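Local coordinates for protein N-terminus Plasma serine protease inhibitor (Homo sapiens, PDB 3DY0) that inhibits serine proteases irreversibly in body fluids and secretions, in a heparin-dependent manner, and thereby regulates proteolysis in haemostasis and other settings, at residues 39-44 / 70-75; 53-58 / 285-290; 77-82 / 115-120; 91-96 / 163-168. All coordinates share one frame; numbering follows the deposited sequence.

Contact 1 (39-44 / 70-75)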
loop_
_atom_site.group_PDB
_atom_site.type_symbol
_atom_site.label_atom_id
_atom_site.label_comp_id
_atom_site.label_asym_id
_atom_site.label_seq_id
_atom_site.Cartn_x
_atom_site.Cartn_y
_atom_site.Cartn_z
ATOM N N SER A 39 -5.845 7.351 -3.087
ATOM C CA SER A 39 -6.784 7.147 -4.190
ATOM C C SER A 39 -8.223 7.378 -3.741
ATOM O O SER A 39 -9.011 7.993 -4.456
ATOM C CB SER A 39 -6.647 5.730 -4.757
ATOM O OG SER A 39 -5.377 5.544 -5.358
ATOM N N LEU A 40 -8.562 6.882 -2.556
ATOM C CA LEU A 40 -9.907 7.055 -2.024
ATOM C C LEU A 40 -10.170 8.525 -1.687
ATOM O O LEU A 40 -11.279 9.029 -1.882
ATOM C CB LEU A 40 -10.097 6.177 -0.783
ATOM C CG LEU A 40 -10.333 4.695 -1.084
ATOM C CD1 LEU A 40 -10.290 3.897 0.210
ATOM C CD2 LEU A 40 -11.687 4.520 -1.771
ATOM N N ALA A 41 -9.150 9.213 -1.176
ATOM C CA ALA A 41 -9.293 10.626 -0.849
ATOM C C ALA A 41 -9.562 11.428 -2.128
ATOM O O ALA A 41 -10.413 12.315 -2.148
ATOM C CB ALA A 41 -8.030 11.134 -0.165
ATOM N N MET A 42 -8.831 11.123 -3.197
ATOM C CA MET A 42 -9.043 11.819 -4.462
ATOM C C MET A 42 -10.438 11.508 -4.990
ATOM O O MET A 42 -11.137 12.387 -5.500
ATOM C CB MET A 42 -7.988 11.394 -5.490
ATOM C CG MET A 42 -6.589 11.889 -5.152
ATOM S SD MET A 42 -5.383 11.586 -6.459
ATOM C CE MET A 42 -5.393 9.770 -6.511
ATOM N N LEU A 43 -10.842 10.251 -4.862
ATOM C CA LEU A 43 -12.158 9.833 -5.324
ATOM C C LEU A 43 -13.252 10.615 -4.594
ATOM O O LEU A 43 -14.258 10.991 -5.199
ATOM C CB LEU A 43 -12.340 8.327 -5.099
ATOM C CG LEU A 43 -13.663 7.691 -5.535
ATOM C CD1 LEU A 43 -13.904 7.949 -7.022
ATOM C CD2 LEU A 43 -13.617 6.194 -5.258
ATOM N N SER A 44 -13.051 10.881 -3.305
ATOM C CA SER A 44 -14.048 11.616 -2.529
ATOM C C SER A 44 -14.236 13.051 -3.022
ATOM O O SER A 44 -15.285 13.652 -2.794
ATOM C CB SER A 44 -13.689 11.626 -1.033
ATOM O OG SER A 44 -12.671 12.566 -0.724
ATOM N N GLU A 70 -8.715 18.601 6.548
ATOM C CA GLU A 70 -7.421 18.142 7.034
ATOM C C GLU A 70 -6.937 16.930 6.253
ATOM O O GLU A 70 -5.736 16.749 6.061
ATOM C CB GLU A 70 -7.510 17.802 8.526
ATOM C CG GLU A 70 -6.230 17.240 9.139
ATOM C CD GLU A 70 -5.014 18.117 8.891
ATOM O OE1 GLU A 70 -5.146 19.358 8.957
ATOM O OE2 GLU A 70 -3.920 17.564 8.643
ATOM N N LEU A 71 -7.873 16.097 5.811
ATOM C CA LEU A 71 -7.511 14.912 5.041
ATOM C C LEU A 71 -6.740 15.341 3.795
ATOM O O LEU A 71 -5.633 14.864 3.539
ATOM C CB LEU A 71 -8.767 14.139 4.622
ATOM C CG LEU A 71 -8.559 12.979 3.636
ATOM C CD1 LEU A 71 -7.758 11.873 4.297
ATOM C CD2 LEU A 71 -9.911 12.447 3.168
ATOM N N HIS A 72 -7.332 16.248 3.027
ATOM C CA HIS A 72 -6.701 16.721 1.803
ATOM C C HIS A 72 -5.470 17.568 2.070
ATOM O O HIS A 72 -4.478 17.451 1.358
ATOM C CB HIS A 72 -7.706 17.500 0.953
ATOM C CG HIS A 72 -8.911 16.701 0.568
ATOM N ND1 HIS A 72 -8.826 15.513 -0.129
ATOM C CD2 HIS A 72 -10.230 16.909 0.796
ATOM C CE1 HIS A 72 -10.040 15.025 -0.312
ATOM N NE2 HIS A 72 -10.911 15.853 0.240
ATOM N N ARG A 73 -5.530 18.419 3.093
ATOM C CA ARG A 73 -4.387 19.266 3.427
ATOM C C ARG A 73 -3.191 18.390 3.789
ATOM O O ARG A 73 -2.060 18.669 3.388
ATOM C CB ARG A 73 -4.723 20.181 4.609
ATOM C CG ARG A 73 -3.661 21.238 4.892
ATOM C CD ARG A 73 -3.615 21.591 6.370
ATOM N NE ARG A 73 -3.133 20.470 7.175
ATOM C CZ ARG A 73 -1.901 19.974 7.108
ATOM N NH1 ARG A 73 -1.553 18.949 7.874
ATOM N NH2 ARG A 73 -1.012 20.509 6.281
ATOM N N GLY A 74 -3.449 17.329 4.550
ATOM C CA GLY A 74 -2.388 16.420 4.950
ATOM C C GLY A 74 -1.730 15.743 3.761
ATOM O O GLY A 74 -0.506 15.627 3.706
ATOM N N PHE A 75 -2.540 15.291 2.807
ATOM C CA PHE A 75 -2.005 14.636 1.622
ATOM C C PHE A 75 -1.283 15.627 0.719
ATOM O O PHE A 75 -0.283 15.286 0.101
ATOM C CB PHE A 75 -3.118 13.925 0.840
ATOM C CG PHE A 75 -3.412 12.532 1.333
ATOM C CD1 PHE A 75 -2.378 11.653 1.631
ATOM C CD2 PHE A 75 -4.723 12.092 1.475
ATOM C CE1 PHE A 75 -2.639 10.350 2.061
ATOM C CE2 PHE A 75 -4.998 10.787 1.905
ATOM C CZ PHE A 75 -3.956 9.919 2.196
HETATM O O HOH W 1 -13.585 15.170 -0.183
#
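Two helices of the serpin helical layer, 33-45 and 65-81, meet where A41 faces L71, H72 and F75; the axes of segments 39-44 and 70-75 approach to 10.6 Å at 127°, and the A41 methyl points at the other helix. This methyl, CB of A41, rests on CE2 of F75 at 3.7 Å, oblique to the ring, and lies beside CD2 of L71 at 4.0 Å. The polar half of the contact is built round the imidazole of H72. Its CE1 points edge-on at O of A41, 3.3 Å away, with OG of S44 also near the ring plane. With OG held between its backbone N and carbonyl carbon (chi1 78°), S44 turns back along its own helix and donates to O of A41 at 2.7 Å. A water then joins the helices: it donates to S44 OG at 2.8 Å and is hydrogen-bonded to H72 NE2 at 2.8 Å, in the ring plane. On the other nitrogen, ND1 bonds to the hydroxyl of Y117 on helix 107-117. Partners at both ring nitrogens fix the rotation of the imidazole, and the nearby carbonyl would probably polarise its CE1-H.

Contact 2 (53-58 / 285-290)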
loop_
_atom_site.group_PDB
_atom_site.type_symbol
_atom_site.label_atom_id
_atom_site.label_comp_id
_atom_site.label_asym_id
_atom_site.label_seq_id
_atom_site.Cartn_x
_atom_site.Cartn_y
_atom_site.Cartn_z
ATOM N N MET A 53 -19.936 9.869 1.869
ATOM C CA MET A 53 -19.972 9.526 3.286
ATOM C C MET A 53 -19.254 8.208 3.558
ATOM O O MET A 53 -18.417 8.119 4.456
ATOM C CB MET A 53 -21.422 9.419 3.770
ATOM C CG MET A 53 -22.185 10.732 3.779
ATOM S SD MET A 53 -23.882 10.513 4.366
ATOM C CE MET A 53 -23.634 10.560 6.139
ATOM N N GLN A 54 -19.588 7.185 2.779
ATOM C CA GLN A 54 -18.971 5.876 2.955
ATOM C C GLN A 54 -17.465 5.936 2.782
ATOM O O GLN A 54 -16.726 5.292 3.524
ATOM C CB GLN A 54 -19.543 4.866 1.965
ATOM C CG GLN A 54 -21.034 4.635 2.097
ATOM C CD GLN A 54 -21.527 3.583 1.130
ATOM O OE1 GLN A 54 -20.911 3.350 0.092
ATOM N NE2 GLN A 54 -22.647 2.944 1.459
ATOM N N ILE A 55 -17.007 6.705 1.800
ATOM C CA ILE A 55 -15.570 6.807 1.566
ATOM C C ILE A 55 -14.852 7.469 2.739
ATOM O O ILE A 55 -13.826 6.972 3.203
ATOM C CB ILE A 55 -15.261 7.583 0.270
ATOM C CG1 ILE A 55 -15.796 6.813 -0.938
ATOM C CG2 ILE A 55 -13.750 7.781 0.128
ATOM C CD1 ILE A 55 -15.735 7.588 -2.238
ATOM N N LEU A 56 -15.388 8.583 3.230
ATOM C CA LEU A 56 -14.744 9.263 4.349
ATOM C C LEU A 56 -14.778 8.418 5.620
ATOM O O LEU A 56 -13.793 8.354 6.357
ATOM C CB LEU A 56 -15.402 10.624 4.599
ATOM C CG LEU A 56 -15.317 11.624 3.442
ATOM C CD1 LEU A 56 -15.922 12.951 3.879
ATOM C CD2 LEU A 56 -13.867 11.821 3.028
ATOM N N GLU A 57 -15.907 7.763 5.881
ATOM C CA GLU A 57 -16.010 6.926 7.069
ATOM C C GLU A 57 -15.087 5.719 6.937
ATOM O O GLU A 57 -14.493 5.277 7.920
ATOM C CB GLU A 57 -17.455 6.467 7.283
ATOM C CG GLU A 57 -18.414 7.600 7.615
ATOM C CD GLU A 57 -19.778 7.105 8.061
ATOM O OE1 GLU A 57 -20.677 7.948 8.261
ATOM O OE2 GLU A 57 -19.951 5.877 8.219
ATOM N N GLY A 58 -14.958 5.202 5.719
ATOM C CA GLY A 58 -14.093 4.059 5.486
ATOM C C GLY A 58 -12.632 4.386 5.741
ATOM O O GLY A 58 -11.844 3.522 6.135
ATOM N N LEU A 285 -15.385 -2.607 4.104
ATOM C CA LEU A 285 -15.080 -1.443 4.925
ATOM C C LEU A 285 -16.209 -0.424 4.802
ATOM O O LEU A 285 -16.064 0.737 5.192
ATOM C CB LEU A 285 -13.755 -0.803 4.492
ATOM C CG LEU A 285 -12.479 -1.426 5.069
ATOM C CD1 LEU A 285 -12.310 -2.845 4.553
ATOM C CD2 LEU A 285 -11.284 -0.564 4.691
ATOM N N GLY A 286 -17.332 -0.867 4.245
ATOM C CA GLY A 286 -18.477 0.012 4.094
ATOM C C GLY A 286 -18.459 0.902 2.867
ATOM O O GLY A 286 -19.352 1.733 2.693
ATOM N N ILE A 287 -17.449 0.749 2.017
ATOM C CA ILE A 287 -17.351 1.560 0.805
ATOM C C ILE A 287 -17.922 0.722 -0.332
ATOM O O ILE A 287 -17.232 -0.129 -0.898
ATOM C CB ILE A 287 -15.886 1.930 0.504
ATOM C CG1 ILE A 287 -15.314 2.721 1.682
ATOM C CG2 ILE A 287 -15.807 2.755 -0.773
ATOM C CD1 ILE A 287 -13.829 3.010 1.580
ATOM N N SER A 288 -19.180 0.981 -0.678
ATOM C CA SER A 288 -19.844 0.194 -1.709
ATOM C C SER A 288 -20.595 0.954 -2.801
ATOM O O SER A 288 -20.531 0.583 -3.970
ATOM C CB SER A 288 -20.816 -0.782 -1.040
ATOM O OG SER A 288 -21.867 -0.078 -0.391
ATOM N N ASN A 289 -21.302 2.011 -2.427
ATOM C CA ASN A 289 -22.096 2.764 -3.399
ATOM C C ASN A 289 -21.358 3.255 -4.636
ATOM O O ASN A 289 -21.899 3.234 -5.742
ATOM C CB ASN A 289 -22.774 3.946 -2.702
ATOM C CG ASN A 289 -23.934 3.519 -1.828
ATOM O OD1 ASN A 289 -23.889 2.468 -1.179
ATOM N ND2 ASN A 289 -24.980 4.337 -1.797
ATOM N N VAL A 290 -20.117 3.687 -4.458
ATOM C CA VAL A 290 -19.337 4.207 -5.569
ATOM C C VAL A 290 -19.126 3.201 -6.708
ATOM O O VAL A 290 -18.826 3.587 -7.841
ATOM C CB VAL A 290 -17.971 4.733 -5.054
ATOM C CG1 VAL A 290 -17.075 3.566 -4.663
ATOM C CG2 VAL A 290 -17.318 5.621 -6.098
HETATM O O HOH W 2 -19.206 4.681 -1.737
HETATM O O HOH W 3 -17.585 3.185 5.224
#
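Q54, on the last turns of helix 49-58, reaches across to the loop 285-290, and its amide oxygen accepts from the backbone of that loop. Its chain is extended beyond CG (chi2 -178°) and passes over the carbonyl of G286, with CB 3.2 Å from G286 O. OE1 then takes two consecutive backbone N-H groups: N289 N at 2.9 Å, in the carbonyl plane on a lone pair, and S288 N at 3.0 Å, from above that plane. A water donates to the same OE1 and accepts from V290 N, so three successive amides, at the entry to a short 3-10 segment, are tied to one oxygen directly or through water. The NE2 end of the Q54 amide makes a weak bond to OD1 of N289, and the two amide planes stand 76° apart. The loop belongs to the connection between strands 259-277 and 307-319 of the serpin fold, and here it covers one flank of helix 49-58. I287 packs its CG1 on the Q54 carbonyl, 3.5 Å from Q54 O, and CD1 reaches to 4.1 Å from CA of G58, where the lack of a side chain makes room. The apolar contact is made by its CG2, which meets CG1 of I55 at 4.1 Å, the two isoleucines crossing at about a right angle. L40 of helix 33-45 also packs on I287. A second water bridges the two backbones, donating to Q54 O and to L285 O, while the L285 side chain leans on F12 and L16 of helix 12-23.

Contact 3 (77-82 / 115-120)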
loop_
_atom_site.group_PDB
_atom_site.type_symbol
_atom_site.label_atom_id
_atom_site.label_comp_id
_atom_site.label_asym_id
_atom_site.label_seq_id
_atom_site.Cartn_x
_atom_site.Cartn_y
_atom_site.Cartn_z
ATOM N N GLN A 77 0.298 18.253 1.736
ATOM C CA GLN A 77 1.559 18.531 2.416
ATOM C C GLN A 77 2.557 17.406 2.148
ATOM O O GLN A 77 3.737 17.652 1.905
ATOM C CB GLN A 77 1.323 18.669 3.923
ATOM C CG GLN A 77 2.575 18.981 4.730
ATOM C CD GLN A 77 2.313 18.975 6.225
ATOM O OE1 GLN A 77 1.398 19.639 6.707
ATOM N NE2 GLN A 77 3.119 18.221 6.966
ATOM N N LEU A 78 2.075 16.169 2.193
ATOM C CA LEU A 78 2.918 15.005 1.957
ATOM C C LEU A 78 3.518 15.041 0.555
ATOM O O LEU A 78 4.715 14.821 0.376
ATOM C CB LEU A 78 2.103 13.723 2.142
ATOM C CG LEU A 78 2.805 12.404 1.804
ATOM C CD1 LEU A 78 4.050 12.236 2.668
ATOM C CD2 LEU A 78 1.839 11.249 2.030
ATOM N N LEU A 79 2.679 15.310 -0.439
ATOM C CA LEU A 79 3.135 15.375 -1.820
ATOM C C LEU A 79 4.146 16.499 -2.027
ATOM O O LEU A 79 5.140 16.320 -2.729
ATOM C CB LEU A 79 1.941 15.550 -2.760
ATOM C CG LEU A 79 1.036 14.315 -2.851
ATOM C CD1 LEU A 79 -0.258 14.664 -3.573
ATOM C CD2 LEU A 79 1.773 13.194 -3.584
ATOM N N GLN A 80 3.891 17.649 -1.412
ATOM C CA GLN A 80 4.796 18.785 -1.536
ATOM C C GLN A 80 6.124 18.487 -0.851
ATOM O O GLN A 80 7.186 18.863 -1.348
ATOM C CB GLN A 80 4.160 20.041 -0.931
ATOM C CG GLN A 80 2.944 20.539 -1.699
ATOM C CD GLN A 80 2.312 21.767 -1.071
ATOM O OE1 GLN A 80 1.326 22.299 -1.582
ATOM N NE2 GLN A 80 2.877 22.221 0.039
ATOM N N GLU A 81 6.060 17.806 0.288
ATOM C CA GLU A 81 7.261 17.452 1.034
ATOM C C GLU A 81 8.136 16.518 0.207
ATOM O O GLU A 81 9.361 16.618 0.236
ATOM C CB GLU A 81 6.896 16.781 2.360
ATOM C CG GLU A 81 6.475 17.757 3.450
ATOM C CD GLU A 81 6.071 17.058 4.735
ATOM O OE1 GLU A 81 5.871 17.753 5.755
ATOM O OE2 GLU A 81 5.946 15.815 4.725
ATOM N N LEU A 82 7.504 15.618 -0.539
ATOM C CA LEU A 82 8.248 14.676 -1.362
ATOM C C LEU A 82 8.847 15.327 -2.602
ATOM O O LEU A 82 9.568 14.677 -3.359
ATOM C CB LEU A 82 7.353 13.497 -1.758
ATOM C CG LEU A 82 6.947 12.618 -0.573
ATOM C CD1 LEU A 82 5.994 11.529 -1.029
ATOM C CD2 LEU A 82 8.196 12.005 0.051
ATOM N N THR A 115 -4.335 21.016 -7.759
ATOM C CA THR A 115 -3.865 21.782 -6.608
ATOM C C THR A 115 -3.552 20.964 -5.359
ATOM O O THR A 115 -2.498 21.130 -4.745
ATOM C CB THR A 115 -4.890 22.865 -6.220
ATOM O OG1 THR A 115 -5.093 23.745 -7.331
ATOM C CG2 THR A 115 -4.394 23.673 -5.026
ATOM N N LEU A 116 -4.476 20.088 -4.980
ATOM C CA LEU A 116 -4.306 19.270 -3.789
ATOM C C LEU A 116 -3.470 18.017 -4.003
ATOM O O LEU A 116 -2.678 17.642 -3.140
ATOM C CB LEU A 116 -5.675 18.860 -3.242
ATOM C CG LEU A 116 -6.579 19.982 -2.729
ATOM C CD1 LEU A 116 -7.963 19.424 -2.437
ATOM C CD2 LEU A 116 -5.973 20.606 -1.481
ATOM N N TYR A 117 -3.634 17.368 -5.151
ATOM C CA TYR A 117 -2.904 16.134 -5.393
ATOM C C TYR A 117 -1.843 16.163 -6.487
ATOM O O TYR A 117 -1.298 15.119 -6.857
ATOM C CB TYR A 117 -3.913 15.001 -5.623
ATOM C CG TYR A 117 -4.706 14.701 -4.367
ATOM C CD1 TYR A 117 -5.876 15.402 -4.064
ATOM C CD2 TYR A 117 -4.232 13.782 -3.436
ATOM C CE1 TYR A 117 -6.548 15.196 -2.859
ATOM C CE2 TYR A 117 -4.888 13.569 -2.231
ATOM C CZ TYR A 117 -6.043 14.280 -1.946
ATOM O OH TYR A 117 -6.662 14.095 -0.730
ATOM N N LEU A 118 -1.534 17.363 -6.976
ATOM C CA LEU A 118 -0.523 17.563 -8.013
ATOM C C LEU A 118 -0.714 16.574 -9.150
ATOM O O LEU A 118 0.257 16.073 -9.721
ATOM C CB LEU A 118 0.879 17.386 -7.417
ATOM C CG LEU A 118 1.155 18.162 -6.128
ATOM C CD1 LEU A 118 2.584 17.904 -5.664
ATOM C CD2 LEU A 118 0.922 19.644 -6.368
ATOM N N ALA A 119 -1.970 16.304 -9.483
ATOM C CA ALA A 119 -2.285 15.337 -10.521
ATOM C C ALA A 119 -1.944 15.766 -11.936
ATOM O O ALA A 119 -2.143 16.916 -12.319
ATOM C CB ALA A 119 -3.755 14.957 -10.440
ATOM N N ASP A 120 -1.412 14.816 -12.696
ATOM C CA ASP A 120 -1.067 15.026 -14.091
ATOM C C ASP A 120 -2.364 14.721 -14.842
ATOM O O ASP A 120 -3.140 13.867 -14.417
ATOM C CB ASP A 120 0.020 14.034 -14.528
ATOM C CG ASP A 120 1.341 14.233 -13.796
ATOM O OD1 ASP A 120 2.217 13.343 -13.899
ATOM O OD2 ASP A 120 1.514 15.274 -13.128
#
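L79 and L118 carry most of the apolar packing between the last turns of helix 65-81 and the segment 115-120. The terminal CD1 of L118 comes to 3.8 Å from CB of L79, lying alongside the base of that side chain. L79 itself has CG anti to the carbonyl carbon (chi1 -69°) and directs its own CD1 to Y117, meeting CD2 of its ring at 4.1 Å, obliquely. The second kind of contact is methyl on backbone: the same CD1 lies 3.5 Å from O of Y117 and 3.9 Å from O of L116. The Y117 carbonyl has a polar partner elsewhere, ND2 of N95. L118 follows with positive phi (47°), the left-handed conformation that turns the chain out of the helix toward strand 120-123. That strand runs parallel to its neighbour 90-99, so helix 107-117 is the connection of a beta-alpha-beta crossover, and L79 packs on Y117 and L118, which lead from this helix toward strand 120-123. Polar bonds lie to the side. On the outward surface of helix 65-81, one turn apart, Q77 NE2 donates to OE1 of E81 at 3.0 Å, reaching that oxygen from above the carboxylate plane, while OE1 of Q77 takes a bond from NH2 of R73. Between the helices, Q76 gives a side-chain hydrogen bond to the carbonyl O of T115.

Contact 4 (91-96 / 163-168)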
loop_
_atom_site.group_PDB
_atom_site.type_symbol
_atom_site.label_atom_id
_atom_site.label_comp_id
_atom_site.label_asym_id
_atom_site.label_seq_id
_atom_site.Cartn_x
_atom_site.Cartn_y
_atom_site.Cartn_z
ATOM N N LEU A 91 11.915 8.087 -2.381
ATOM C CA LEU A 91 10.489 7.906 -2.161
ATOM C C LEU A 91 9.720 8.849 -3.067
ATOM O O LEU A 91 9.800 10.071 -2.922
ATOM C CB LEU A 91 10.110 8.175 -0.702
ATOM C CG LEU A 91 8.601 8.092 -0.436
ATOM C CD1 LEU A 91 8.063 6.735 -0.899
ATOM C CD2 LEU A 91 8.328 8.297 1.047
ATOM N N SER A 92 8.981 8.270 -4.008
ATOM C CA SER A 92 8.185 9.043 -4.952
ATOM C C SER A 92 6.715 8.663 -4.816
ATOM O O SER A 92 6.387 7.490 -4.639
ATOM C CB SER A 92 8.661 8.768 -6.382
ATOM O OG SER A 92 7.898 9.498 -7.325
ATOM N N LEU A 93 5.837 9.657 -4.895
ATOM C CA LEU A 93 4.399 9.428 -4.783
ATOM C C LEU A 93 3.724 10.402 -5.746
ATOM O O LEU A 93 3.998 11.601 -5.705
ATOM C CB LEU A 93 3.948 9.710 -3.349
ATOM C CG LEU A 93 2.493 9.453 -2.953
ATOM C CD1 LEU A 93 2.173 7.972 -3.066
ATOM C CD2 LEU A 93 2.276 9.938 -1.520
ATOM N N GLY A 94 2.851 9.897 -6.613
ATOM C CA GLY A 94 2.201 10.784 -7.563
ATOM C C GLY A 94 0.833 10.344 -8.039
ATOM O O GLY A 94 0.417 9.204 -7.820
ATOM N N ASN A 95 0.146 11.259 -8.717
ATOM C CA ASN A 95 -1.203 11.020 -9.215
ATOM C C ASN A 95 -1.390 11.514 -10.641
ATOM O O ASN A 95 -0.742 12.471 -11.068
ATOM C CB ASN A 95 -2.188 11.731 -8.296
ATOM C CG ASN A 95 -2.006 11.327 -6.857
ATOM O OD1 ASN A 95 -2.197 10.164 -6.514
ATOM N ND2 ASN A 95 -1.616 12.275 -6.006
ATOM N N ALA A 96 -2.290 10.862 -11.369
ATOM C CA ALA A 96 -2.559 11.241 -12.749
ATOM C C ALA A 96 -3.972 10.858 -13.154
ATOM O O ALA A 96 -4.532 9.878 -12.663
ATOM C CB ALA A 96 -1.557 10.564 -13.680
ATOM N N MET A 163 -8.068 6.966 -12.961
ATOM C CA MET A 163 -7.289 7.772 -12.033
ATOM C C MET A 163 -6.196 6.878 -11.486
ATOM O O MET A 163 -6.473 5.783 -10.999
ATOM C CB MET A 163 -8.186 8.274 -10.903
ATOM C CG MET A 163 -7.465 9.101 -9.860
ATOM S SD MET A 163 -8.649 9.834 -8.722
ATOM C CE MET A 163 -9.269 8.362 -7.903
ATOM N N VAL A 164 -4.960 7.349 -11.575
ATOM C CA VAL A 164 -3.820 6.564 -11.128
ATOM C C VAL A 164 -3.008 7.184 -10.007
ATOM O O VAL A 164 -2.768 8.391 -9.987
ATOM C CB VAL A 164 -2.844 6.312 -12.309
ATOM C CG1 VAL A 164 -1.577 5.604 -11.817
ATOM C CG2 VAL A 164 -3.538 5.506 -13.394
ATOM N N ASN A 165 -2.618 6.343 -9.058
ATOM C CA ASN A 165 -1.722 6.765 -7.994
ATOM C C ASN A 165 -0.595 5.755 -8.043
ATOM O O ASN A 165 -0.824 4.570 -8.289
ATOM C CB ASN A 165 -2.337 6.714 -6.597
ATOM C CG ASN A 165 -1.275 6.860 -5.507
ATOM O OD1 ASN A 165 -0.681 5.876 -5.066
ATOM N ND2 ASN A 165 -1.005 8.095 -5.103
ATOM N N TYR A 166 0.624 6.227 -7.836
ATOM C CA TYR A 166 1.775 5.338 -7.828
ATOM C C TYR A 166 2.673 5.731 -6.679
ATOM O O TYR A 166 2.658 6.875 -6.221
ATOM C CB TYR A 166 2.560 5.449 -9.140
ATOM C CG TYR A 166 3.193 6.807 -9.359
ATOM C CD1 TYR A 166 4.397 7.149 -8.741
ATOM C CD2 TYR A 166 2.560 7.767 -10.144
ATOM C CE1 TYR A 166 4.950 8.417 -8.896
ATOM C CE2 TYR A 166 3.103 9.033 -10.306
ATOM C CZ TYR A 166 4.295 9.352 -9.679
ATOM O OH TYR A 166 4.823 10.614 -9.824
ATOM N N ILE A 167 3.445 4.764 -6.205
ATOM C CA ILE A 167 4.399 5.006 -5.139
ATOM C C ILE A 167 5.621 4.143 -5.425
ATOM O O ILE A 167 5.500 2.985 -5.844
ATOM C CB ILE A 167 3.799 4.673 -3.740
ATOM C CG1 ILE A 167 4.845 4.933 -2.650
ATOM C CG2 ILE A 167 3.306 3.230 -3.702
ATOM C CD1 ILE A 167 4.308 4.810 -1.229
ATOM N N PHE A 168 6.801 4.726 -5.245
ATOM C CA PHE A 168 8.049 4.003 -5.459
ATOM C C PHE A 168 8.988 4.273 -4.291
ATOM O O PHE A 168 9.217 5.427 -3.922
ATOM C CB PHE A 168 8.738 4.438 -6.754
ATOM C CG PHE A 168 10.072 3.775 -6.966
ATOM C CD1 PHE A 168 10.145 2.464 -7.428
ATOM C CD2 PHE A 168 11.250 4.439 -6.646
ATOM C CE1 PHE A 168 11.374 1.822 -7.564
ATOM C CE2 PHE A 168 12.487 3.803 -6.779
ATOM C CZ PHE A 168 12.545 2.493 -7.238
HETATM O O HOH W 4 6.755 11.898 -8.136
#
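G94 lies beneath the ring of Y166, with which it forms an antiparallel hydrogen-bonded pair between strands 90-99 and 159-172. The ring gets there because CG of Y166 sits between its backbone N and carbonyl carbon (chi1 65°), which folds the phenol across the neighbouring strand instead of along its own. CA of G94 stands 3.7 Å from the ring centroid, a CH-pi contact over the face. In one of the two S92 conformers, OG is 3.5 Å from CE1 of Y166 at the ring edge, in plane, and one water is hydrogen-bonded both to this hydroxyl and to the Y166 OH. On the opposite face of the sheet N95 and N165 form a non-hydrogen-bonded pair. Their side chains run side by side, amide planes 38° apart, and ND2 of N165 donates to OD1 of N95 at 2.8 Å. OD1 of N165 turns to S35 of helix 33-45, which underlies this face in what is, by analogy with other serpins, the shutter region. Farther along, L93, with CG anti to its backbone N (chi1 -176°), lays CD1 over O of Y166 (3.4 Å) and against CB of I167 (3.7 Å). Six backbone bonds, from S92-F168 to A96-V164, join the strands. On its other edge 159-172 pairs with 323-335, the reactive centre loop inserted after cleavage. The asparagine pair is completed by S35 OG at N165 OD1 and by the Y117 carbonyl at N95 ND2, while the tyrosine ring shields the backbone at the glycine and its hydroxyl is hydrogen-bonded to a water.

From the N terminus, contact 1 closes a loop between helices 33-45 and 65-81. Contact 2 opens from helix 49-58, inside that loop, and closes at 285-290, so the two cross; they touch, through L40 and L43 against I55, I287 and V290. Contacts 3 and 4 nest within the loop of contact 2 and follow contact 1 in series. They cross, since strand 90-99 lies between helices 65-81 and 107-117, and D120 N bonds to N95 O where they meet. Contact 2 ties helix 49-58 to the loop before strand 307-319, while contacts 1, 3 and 4 join helices 33-45, 65-81 and 107-117 to strands 90-99 and 159-172, with M42 linking contacts 1 and 4.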